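Local atomic coordinates of KLLA0B12012p (Kluyveromyces lactis, PDB entry 6Y3P), a protein that interacts, as Pby1, with the mRNA decapping enzyme Dcp2 and probably binds ATP through the C-terminal ATP-grasp domain of the tubulin-tyrosine ligase family described here. Residues V197-L205 with L334-L344; A210-Y220 with M235-F244. All coordinates share one frame; numbering follows the deposited sequence. Where two conformers were deposited one is given.

Contact 1: V197-L205 with L334-L344; sequences VQEYLHNPL and LVDSDYQVKLL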
loop_
_atom_site.group_PDB
_atom_site.type_symbol
_atom_site.label_atom_id
_atom_site.label_comp_id
_atom_site.label_asym_id
_atom_site.label_seq_id
_atom_site.Cartn_x
_atom_site.Cartn_y
_atom_site.Cartn_z
ATOM N N VAL A 197 1.504 17.253 -6.484
ATOM C CA VAL A 197 2.384 17.838 -5.493
ATOM C C VAL A 197 2.390 16.803 -4.375
ATOM O O VAL A 197 1.370 16.557 -3.720
ATOM C CB VAL A 197 1.942 19.242 -5.045
ATOM C CG1 VAL A 197 2.769 19.724 -3.854
ATOM C CG2 VAL A 197 2.030 20.237 -6.210
ATOM N N GLN A 198 3.515 16.122 -4.239
ATOM C CA GLN A 198 3.657 15.036 -3.282
ATOM C C GLN A 198 4.686 15.400 -2.214
ATOM O O GLN A 198 5.776 15.858 -2.547
ATOM C CB GLN A 198 4.069 13.760 -4.065
ATOM C CG GLN A 198 4.403 12.506 -3.241
ATOM C CD GLN A 198 3.276 11.511 -3.127
ATOM O OE1 GLN A 198 2.972 11.020 -2.035
ATOM N NE2 GLN A 198 2.668 11.138 -4.253
ATOM N N GLU A 199 4.357 15.156 -0.935
ATOM C CA GLU A 199 5.290 15.357 0.165
ATOM C C GLU A 199 6.533 14.528 -0.125
ATOM O O GLU A 199 6.440 13.373 -0.556
ATOM C CB GLU A 199 4.680 14.945 1.493
ATOM C CG GLU A 199 5.578 15.295 2.659
ATOM C CD GLU A 199 5.044 14.942 4.027
ATOM O OE1 GLU A 199 5.844 14.989 4.990
ATOM O OE2 GLU A 199 3.828 14.657 4.144
ATOM N N TYR A 200 7.688 15.151 0.023
ATOM C CA TYR A 200 8.952 14.506 -0.284
ATOM C C TYR A 200 9.782 14.252 0.968
ATOM O O TYR A 200 9.950 15.140 1.803
ATOM C CB TYR A 200 9.704 15.332 -1.354
ATOM C CG TYR A 200 11.141 14.928 -1.593
ATOM C CD1 TYR A 200 11.455 13.819 -2.378
ATOM C CD2 TYR A 200 12.189 15.682 -1.082
ATOM C CE1 TYR A 200 12.784 13.454 -2.616
ATOM C CE2 TYR A 200 13.513 15.315 -1.292
ATOM C CZ TYR A 200 13.810 14.195 -2.052
ATOM O OH TYR A 200 15.128 13.872 -2.272
ATOM N N LEU A 201 10.310 13.040 1.078
ATOM C CA LEU A 201 11.184 12.609 2.165
ATOM C C LEU A 201 12.675 12.879 1.769
ATOM O O LEU A 201 13.309 12.088 1.059
ATOM C CB LEU A 201 10.909 11.127 2.456
ATOM C CG LEU A 201 11.546 10.576 3.722
ATOM C CD1 LEU A 201 10.530 10.447 4.791
ATOM C CD2 LEU A 201 12.170 9.233 3.454
ATOM N N HIS A 202 13.198 14.040 2.204
ATOM C CA HIS A 202 14.562 14.520 1.898
ATOM C C HIS A 202 15.617 13.749 2.684
ATOM O O HIS A 202 16.782 13.677 2.299
ATOM C CB HIS A 202 14.662 16.033 2.206
ATOM C CG HIS A 202 14.828 16.361 3.667
ATOM N ND1 HIS A 202 13.766 16.271 4.558
ATOM C CD2 HIS A 202 15.942 16.721 4.354
ATOM C CE1 HIS A 202 14.262 16.591 5.750
ATOM N NE2 HIS A 202 15.569 16.858 5.678
ATOM N N ASN A 203 15.140 13.139 3.759
ATOM C CA ASN A 203 15.728 12.443 4.891
ATOM C C ASN A 203 15.690 10.870 4.751
ATOM O O ASN A 203 15.374 10.251 5.752
ATOM C CB ASN A 203 14.731 12.839 6.032
ATOM C CG ASN A 203 15.288 12.951 7.405
ATOM O OD1 ASN A 203 16.457 13.284 7.618
ATOM N ND2 ASN A 203 14.421 12.772 8.374
ATOM N N PRO A 204 15.901 10.150 3.629
ATOM C CA PRO A 204 15.744 8.683 3.695
ATOM C C PRO A 204 16.789 7.967 4.550
ATOM O O PRO A 204 17.904 8.434 4.619
ATOM C CB PRO A 204 15.819 8.258 2.215
ATOM C CG PRO A 204 16.707 9.231 1.620
ATOM C CD PRO A 204 16.318 10.551 2.273
ATOM N N LEU A 205 16.419 6.869 5.211
ATOM C CA LEU A 205 17.330 6.056 6.018
ATOM C C LEU A 205 18.297 5.369 5.049
ATOM O O LEU A 205 17.873 4.679 4.109
ATOM C CB LEU A 205 16.546 5.005 6.839
ATOM C CG LEU A 205 17.346 4.002 7.675
ATOM C CD1 LEU A 205 18.279 4.696 8.664
ATOM C CD2 LEU A 205 16.404 3.035 8.395
ATOM N N LEU A 334 7.782 4.469 3.390
ATOM C CA LEU A 334 9.113 5.067 3.295
ATOM C C LEU A 334 9.631 5.191 4.750
ATOM O O LEU A 334 8.842 5.324 5.688
ATOM C CB LEU A 334 9.009 6.457 2.660
ATOM C CG LEU A 334 9.190 6.561 1.129
ATOM C CD1 LEU A 334 8.189 5.733 0.369
ATOM C CD2 LEU A 334 9.069 8.000 0.662
ATOM N N VAL A 335 10.934 5.048 4.934
ATOM C CA VAL A 335 11.591 5.154 6.222
ATOM C C VAL A 335 12.572 6.306 6.131
ATOM O O VAL A 335 13.379 6.348 5.189
ATOM C CB VAL A 335 12.322 3.852 6.666
ATOM C CG1 VAL A 335 12.686 3.919 8.153
ATOM C CG2 VAL A 335 11.487 2.603 6.367
ATOM N N ASP A 336 12.529 7.211 7.125
ATOM C CA ASP A 336 13.455 8.342 7.208
ATOM C C ASP A 336 14.656 8.007 8.090
ATOM O O ASP A 336 14.660 6.971 8.759
ATOM C CB ASP A 336 12.759 9.682 7.606
ATOM C CG ASP A 336 12.271 9.897 9.034
ATOM O OD1 ASP A 336 12.791 9.219 9.961
ATOM O OD2 ASP A 336 11.434 10.824 9.244
ATOM N N SER A 337 15.662 8.901 8.122
ATOM C CA SER A 337 16.892 8.693 8.889
ATOM C C SER A 337 16.684 8.674 10.422
ATOM O O SER A 337 17.619 8.330 11.146
ATOM C CB SER A 337 17.961 9.693 8.473
ATOM O OG SER A 337 17.465 10.998 8.701
ATOM N N ASP A 338 15.446 8.960 10.901
ATOM C CA ASP A 338 15.078 8.918 12.328
ATOM C C ASP A 338 14.213 7.721 12.627
ATOM O O ASP A 338 13.590 7.688 13.683
ATOM C CB ASP A 338 14.385 10.215 12.788
ATOM C CG ASP A 338 15.223 11.448 12.543
ATOM O OD1 ASP A 338 16.430 11.420 12.878
ATOM O OD2 ASP A 338 14.682 12.430 11.983
ATOM N N TYR A 339 14.204 6.716 11.704
ATOM C CA TYR A 339 13.460 5.455 11.783
ATOM C C TYR A 339 11.945 5.684 11.885
ATOM O O TYR A 339 11.236 4.873 12.464
ATOM C CB TYR A 339 14.004 4.525 12.900
ATOM C CG TYR A 339 15.510 4.352 12.853
ATOM C CD1 TYR A 339 16.352 5.211 13.556
ATOM C CD2 TYR A 339 16.093 3.322 12.115
ATOM C CE1 TYR A 339 17.733 5.068 13.510
ATOM C CE2 TYR A 339 17.478 3.178 12.047
ATOM C CZ TYR A 339 18.292 4.051 12.753
ATOM O OH TYR A 339 19.652 3.914 12.739
ATOM N N GLN A 340 11.456 6.772 11.252
ATOM C CA GLN A 340 10.040 7.127 11.184
ATOM C C GLN A 340 9.454 6.651 9.866
ATOM O O GLN A 340 10.038 6.896 8.808
ATOM C CB GLN A 340 9.822 8.644 11.397
ATOM C CG GLN A 340 10.306 9.201 12.767
ATOM C CD GLN A 340 9.900 8.312 13.923
ATOM O OE1 GLN A 340 8.726 8.221 14.280
ATOM N NE2 GLN A 340 10.846 7.568 14.482
ATOM N N VAL A 341 8.319 5.946 9.924
ATOM C CA VAL A 341 7.665 5.444 8.711
ATOM C C VAL A 341 6.698 6.473 8.119
ATOM O O VAL A 341 6.096 7.266 8.823
ATOM C CB VAL A 341 6.982 4.036 8.838
ATOM C CG1 VAL A 341 7.880 3.012 9.532
ATOM C CG2 VAL A 341 5.622 4.118 9.519
ATOM N N LYS A 342 6.522 6.408 6.820
ATOM C CA LYS A 342 5.595 7.277 6.147
ATOM C C LYS A 342 4.857 6.481 5.128
ATOM O O LYS A 342 5.476 5.887 4.258
ATOM C CB LYS A 342 6.279 8.561 5.609
ATOM C CG LYS A 342 6.075 9.723 6.607
ATOM C CD LYS A 342 7.115 10.837 6.518
ATOM C CE LYS A 342 6.864 11.979 7.498
ATOM N NZ LYS A 342 5.628 12.773 7.187
ATOM N N LEU A 343 3.532 6.365 5.295
ATOM C CA LEU A 343 2.734 5.623 4.322
ATOM C C LEU A 343 2.680 6.388 3.004
ATOM O O LEU A 343 2.363 7.579 2.975
ATOM C CB LEU A 343 1.318 5.269 4.828
ATOM C CG LEU A 343 0.444 4.465 3.853
ATOM C CD1 LEU A 343 0.997 3.064 3.615
ATOM C CD2 LEU A 343 -0.983 4.412 4.336
ATOM N N LEU A 344 3.012 5.688 1.923
ATOM C CA LEU A 344 3.005 6.265 0.605
ATOM C C LEU A 344 1.756 5.831 -0.153
ATOM O O LEU A 344 1.063 6.680 -0.709
ATOM C CB LEU A 344 4.304 5.882 -0.140
ATOM C CG LEU A 344 4.405 6.283 -1.609
ATOM C CD1 LEU A 344 4.570 7.817 -1.780
ATOM C CD2 LEU A 344 5.542 5.527 -2.286
#

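Contact 2: A210-Y220 with M235-F244; sequences AHGRKFHIRCY and MLALFAPNKF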
loop_
_atom_site.group_PDB
_atom_site.type_symbol
_atom_site.label_atom_id
_atom_site.label_comp_id
_atom_site.label_asym_id
_atom_site.label_seq_id
_atom_site.Cartn_x
_atom_site.Cartn_y
_atom_site.Cartn_z
ATOM N N ALA A 210 23.711 -1.537 2.432
ATOM C CA ALA A 210 23.054 -1.317 1.150
ATOM C C ALA A 210 23.839 -0.330 0.255
ATOM O O ALA A 210 23.321 0.106 -0.771
ATOM C CB ALA A 210 21.656 -0.785 1.387
ATOM N N HIS A 211 25.065 0.044 0.658
ATOM C CA HIS A 211 25.919 1.011 -0.033
ATOM C C HIS A 211 25.179 2.332 -0.360
ATOM O O HIS A 211 25.244 2.811 -1.492
ATOM C CB HIS A 211 26.591 0.396 -1.267
ATOM C CG HIS A 211 27.393 -0.827 -0.960
ATOM N ND1 HIS A 211 26.784 -2.056 -0.742
ATOM C CD2 HIS A 211 28.728 -0.979 -0.842
ATOM C CE1 HIS A 211 27.765 -2.906 -0.506
ATOM N NE2 HIS A 211 28.951 -2.302 -0.547
ATOM N N GLY A 212 24.465 2.865 0.640
ATOM C CA GLY A 212 23.752 4.142 0.594
ATOM C C GLY A 212 22.579 4.269 -0.352
ATOM O O GLY A 212 22.212 5.376 -0.758
ATOM N N ARG A 213 22.003 3.136 -0.719
ATOM C CA ARG A 213 20.841 3.037 -1.585
ATOM C C ARG A 213 19.625 3.087 -0.656
ATOM O O ARG A 213 19.616 2.413 0.385
ATOM C CB ARG A 213 20.883 1.708 -2.359
ATOM C CG ARG A 213 22.008 1.631 -3.408
ATOM C CD ARG A 213 22.368 0.194 -3.750
ATOM N NE ARG A 213 21.323 -0.473 -4.523
ATOM C CZ ARG A 213 20.731 -1.617 -4.191
ATOM N NH1 ARG A 213 21.075 -2.255 -3.077
ATOM N NH2 ARG A 213 19.788 -2.134 -4.968
ATOM N N LYS A 214 18.640 3.935 -0.988
ATOM C CA LYS A 214 17.433 4.086 -0.174
ATOM C C LYS A 214 16.477 2.916 -0.407
ATOM O O LYS A 214 16.614 2.187 -1.389
ATOM C CB LYS A 214 16.737 5.441 -0.442
ATOM C CG LYS A 214 15.993 5.522 -1.762
ATOM C CD LYS A 214 14.886 6.579 -1.741
ATOM C CE LYS A 214 14.404 6.961 -3.135
ATOM N NZ LYS A 214 13.785 5.816 -3.874
ATOM N N PHE A 215 15.490 2.750 0.482
ATOM C CA PHE A 215 14.528 1.664 0.317
ATOM C C PHE A 215 13.170 2.033 0.803
ATOM O O PHE A 215 13.000 2.966 1.605
ATOM C CB PHE A 215 15.015 0.384 1.053
ATOM C CG PHE A 215 14.973 0.435 2.573
ATOM C CD1 PHE A 215 16.004 1.031 3.297
ATOM C CD2 PHE A 215 13.911 -0.128 3.278
ATOM C CE1 PHE A 215 15.945 1.104 4.694
ATOM C CE2 PHE A 215 13.864 -0.074 4.665
ATOM C CZ PHE A 215 14.875 0.543 5.369
ATOM N N HIS A 216 12.199 1.284 0.310
ATOM C CA HIS A 216 10.860 1.387 0.839
ATOM C C HIS A 216 10.492 0.011 1.376
ATOM O O HIS A 216 11.170 -0.993 1.072
ATOM C CB HIS A 216 9.832 2.023 -0.120
ATOM C CG HIS A 216 9.579 1.279 -1.392
ATOM N ND1 HIS A 216 8.411 0.558 -1.583
ATOM C CD2 HIS A 216 10.316 1.228 -2.526
ATOM C CE1 HIS A 216 8.477 0.094 -2.821
ATOM N NE2 HIS A 216 9.618 0.444 -3.418
ATOM N N ILE A 217 9.502 -0.021 2.275
ATOM C CA ILE A 217 9.022 -1.234 2.905
ATOM C C ILE A 217 7.716 -1.642 2.216
ATOM O O ILE A 217 6.798 -0.836 2.045
ATOM C CB ILE A 217 8.847 -1.140 4.449
ATOM C CG1 ILE A 217 10.187 -0.812 5.142
ATOM C CG2 ILE A 217 8.246 -2.449 5.001
ATOM C CD1 ILE A 217 10.119 -0.563 6.641
ATOM N N ARG A 218 7.647 -2.900 1.820
ATOM C CA ARG A 218 6.432 -3.506 1.306
ATOM C C ARG A 218 5.931 -4.386 2.467
ATOM O O ARG A 218 6.586 -5.360 2.853
ATOM C CB ARG A 218 6.706 -4.342 0.036
ATOM C CG ARG A 218 5.483 -5.133 -0.495
ATOM C CD ARG A 218 4.277 -4.232 -0.674
ATOM N NE ARG A 218 3.634 -4.362 -1.981
ATOM C CZ ARG A 218 4.064 -3.798 -3.106
ATOM N NH1 ARG A 218 3.383 -3.954 -4.235
ATOM N NH2 ARG A 218 5.194 -3.099 -3.118
ATOM N N CYS A 219 4.793 -4.005 3.037
ATOM C CA CYS A 219 4.151 -4.716 4.129
ATOM C C CYS A 219 2.833 -5.368 3.604
ATOM O O CYS A 219 1.973 -4.659 3.065
ATOM C CB CYS A 219 3.895 -3.735 5.275
ATOM S SG CYS A 219 3.016 -4.441 6.693
ATOM N N TYR A 220 2.700 -6.718 3.694
ATOM C CA TYR A 220 1.444 -7.376 3.289
ATOM C C TYR A 220 0.447 -7.316 4.430
ATOM O O TYR A 220 0.757 -7.708 5.550
ATOM C CB TYR A 220 1.650 -8.813 2.819
ATOM C CG TYR A 220 2.570 -8.869 1.624
ATOM C CD1 TYR A 220 2.169 -8.366 0.387
ATOM C CD2 TYR A 220 3.862 -9.378 1.737
ATOM C CE1 TYR A 220 3.024 -8.384 -0.714
ATOM C CE2 TYR A 220 4.726 -9.412 0.640
ATOM C CZ TYR A 220 4.294 -8.928 -0.589
ATOM O OH TYR A 220 5.115 -8.949 -1.681
ATOM N N MET A 235 8.324 -8.443 6.612
ATOM C CA MET A 235 8.203 -7.419 5.589
ATOM C C MET A 235 9.403 -7.371 4.622
ATOM O O MET A 235 10.418 -8.033 4.838
ATOM C CB MET A 235 7.911 -6.050 6.215
ATOM C CG MET A 235 7.123 -6.113 7.501
ATOM S SD MET A 235 6.761 -4.440 8.070
ATOM C CE MET A 235 5.640 -4.802 9.446
ATOM N N LEU A 236 9.247 -6.645 3.521
ATOM C CA LEU A 236 10.269 -6.569 2.484
ATOM C C LEU A 236 10.835 -5.181 2.404
ATOM O O LEU A 236 10.109 -4.192 2.560
ATOM C CB LEU A 236 9.648 -6.904 1.106
ATOM C CG LEU A 236 9.387 -8.369 0.711
ATOM C CD1 LEU A 236 8.431 -9.043 1.654
ATOM C CD2 LEU A 236 8.766 -8.444 -0.652
ATOM N N ALA A 237 12.119 -5.108 2.101
ATOM C CA ALA A 237 12.826 -3.866 1.854
ATOM C C ALA A 237 13.269 -3.966 0.385
ATOM O O ALA A 237 13.981 -4.898 0.015
ATOM C CB ALA A 237 14.028 -3.724 2.784
ATOM N N LEU A 238 12.766 -3.043 -0.441
ATOM C CA LEU A 238 13.017 -2.960 -1.869
ATOM C C LEU A 238 13.903 -1.755 -2.050
ATOM O O LEU A 238 13.482 -0.634 -1.799
ATOM C CB LEU A 238 11.681 -2.815 -2.658
ATOM C CG LEU A 238 10.496 -3.668 -2.117
ATOM C CD1 LEU A 238 9.202 -2.953 -2.235
ATOM C CD2 LEU A 238 10.395 -4.969 -2.790
ATOM N N PHE A 239 15.165 -2.003 -2.406
ATOM C CA PHE A 239 16.194 -0.977 -2.569
ATOM C C PHE A 239 16.241 -0.380 -3.965
ATOM O O PHE A 239 15.998 -1.077 -4.959
ATOM C CB PHE A 239 17.561 -1.549 -2.202
ATOM C CG PHE A 239 17.695 -1.826 -0.728
ATOM C CD1 PHE A 239 17.323 -3.059 -0.197
ATOM C CD2 PHE A 239 18.215 -0.864 0.134
ATOM C CE1 PHE A 239 17.457 -3.319 1.171
ATOM C CE2 PHE A 239 18.317 -1.114 1.505
ATOM C CZ PHE A 239 17.940 -2.340 2.012
ATOM N N ALA A 240 16.570 0.919 -4.024
ATOM C CA ALA A 240 16.720 1.676 -5.266
ATOM C C ALA A 240 18.029 1.209 -5.971
ATOM O O ALA A 240 18.925 0.709 -5.285
ATOM C CB ALA A 240 16.762 3.172 -4.956
ATOM N N PRO A 241 18.151 1.274 -7.318
ATOM C CA PRO A 241 19.381 0.758 -7.965
ATOM C C PRO A 241 20.670 1.540 -7.675
ATOM O O PRO A 241 21.749 0.949 -7.508
ATOM C CB PRO A 241 19.032 0.784 -9.460
ATOM C CG PRO A 241 17.997 1.844 -9.597
ATOM C CD PRO A 241 17.188 1.786 -8.322
ATOM N N ASN A 242 20.547 2.864 -7.590
ATOM C CA ASN A 242 21.664 3.767 -7.406
ATOM C C ASN A 242 21.768 4.356 -5.998
ATOM O O ASN A 242 20.791 4.360 -5.249
ATOM C CB ASN A 242 21.589 4.859 -8.483
ATOM C CG ASN A 242 21.472 4.289 -9.892
ATOM O OD1 ASN A 242 20.440 4.450 -10.573
ATOM N ND2 ASN A 242 22.489 3.523 -10.321
ATOM N N LYS A 243 22.974 4.818 -5.629
ATOM C CA LYS A 243 23.228 5.446 -4.337
ATOM C C LYS A 243 22.451 6.758 -4.286
ATOM O O LYS A 243 22.395 7.489 -5.282
ATOM C CB LYS A 243 24.733 5.708 -4.118
ATOM C CG LYS A 243 25.616 4.472 -4.251
ATOM C CD LYS A 243 26.974 4.667 -3.556
ATOM C CE LYS A 243 28.059 3.689 -3.981
ATOM N NZ LYS A 243 27.639 2.262 -3.911
ATOM N N PHE A 244 21.805 7.027 -3.145
ATOM C CA PHE A 244 21.027 8.246 -2.969
ATOM C C PHE A 244 21.908 9.502 -3.013
ATOM O O PHE A 244 22.943 9.578 -2.340
ATOM C CB PHE A 244 20.211 8.187 -1.675
ATOM C CG PHE A 244 19.265 9.348 -1.484
ATOM C CD1 PHE A 244 18.046 9.390 -2.152
ATOM C CD2 PHE A 244 19.590 10.397 -0.625
ATOM C CE1 PHE A 244 17.164 10.460 -1.962
ATOM C CE2 PHE A 244 18.708 11.466 -0.436
ATOM C CZ PHE A 244 17.503 11.491 -1.106
HETATM O O HOH W 1 19.099 5.508 -3.497
HETATM O O HOH W 2 13.261 2.446 -3.107
#

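Contact 1: V197-L205 with L334-L344
The tight hairpin turn between strands 326-335 and 341-347 of the ATP-grasp domain is held here by Asn203, Pro204 and Leu205, in the chain that follows strand 194-200. Pro204 and Asp336 form a single beta bridge. Next to it Leu205 N donates to Val335 O over 3.1 Å, nearly straight at 169°, while Ser337 N bonds Asn203 O at 2.7 Å along a more bent path. The side chains repeat this link: Ser337 OG donates to Asn203 OD1 at 2.7 Å, standing above the amide plane. With OG between its own backbone N and carbonyl carbon (chi1 59°), Ser337 turns the short hydroxyl toward that amide. A leucine at Asn203 would probably leave the Ser337 hydroxyl without this acceptor, so that only the backbone bond would still join the two residues.

The type I turn from Asp336 to Tyr339 is braced from within. Asp336 OD1 takes the N-H of Asp338, an Asx turn, and that of Gln340, the two donors arriving from opposite faces of the carboxylate; a short acid suits a place where backbone N-H groups converge. Leu205 CD2 packs 3.7 Å from Tyr339 CD2, meeting the ring obliquely, and also touches Val335 CG1. Leu201 reaches the hairpin with CB against Leu334 CD2 and CD1 touching both Asp336 CB and the aliphatic CD of Lys342.

Farther along, an extended Glu199, CG anti to the backbone N (chi1 -173°), crosses Lys342 at about a right angle. The long lysine chain can serve two partners: its ammonium also bonds the Arg104 carbonyl, and in the salt bridge NZ meets Glu199 OE1 at 3.1 Å from above the carboxylate plane.

Contact 2: A210-Y220 with M235-F244
Phe215 and Phe239 are a non-hydrogen-bonded pair of an antiparallel beta hairpin, their side chains side by side and pointing the same way. Phe215 CB lies over the Phe239 ring in a CH-pi contact, 3.8 Å from its centroid, and Ala210 CB meets CE2 of that ring at 3.4 Å. The small Ala237 makes room for Phe215, whose CD2 rests 3.6 Å from Ala237 CB. On the other sheet face, in the conformer given, Leu238 CB lies over one face of the His216 imidazole.

Paired backbone bonds set this register: His216 with Leu238, and Arg218 with Leu236, each donate and accept. Beyond them Ala240 N bonds Lys214 O, and Phe244 N bonds Gly212 O at 2.9 Å. Gly212 sits at positive phi in the type I' turn 210-213, where lack of a side chain is an advantage. Bent at chi3 (71°), Arg213 sets its guanidinium face over Phe239 CB; its NE gives a weak bond to Pro241 O.

Arg218 forms a salt bridge with Asp332 on strand 326-335, the next strand beyond 215-224. Strand 279-281 flanks 228-239, and helix 290-313 packs on Ile217, Cys219 and Met235.

How the contacts relate
Both contacts reach one antiparallel sheet, in which strands 215-224 and 326-335 are neighbours. Contact 2 joins two strands of that sheet along a regular ladder; contact 1 instead fastens the hairpin next door to the chain leaving a different sheet, with one bridge, two backbone bonds, one side-chain hydrogen bond and a salt bridge. Each is only partly buried: contact 2 has an apolar, buried face of Phe215, Ile217, Ala237 and Phe239, a face that carries His216 and Arg218, and exposed loops at Lys243; contact 1 runs from buried Glu199 to exposed Asp338. They meet where Val335 CG2 packs against Ile217 CD1 at 3.5 Å, and again where the Phe244 ring touches Tyr200 and Pro204.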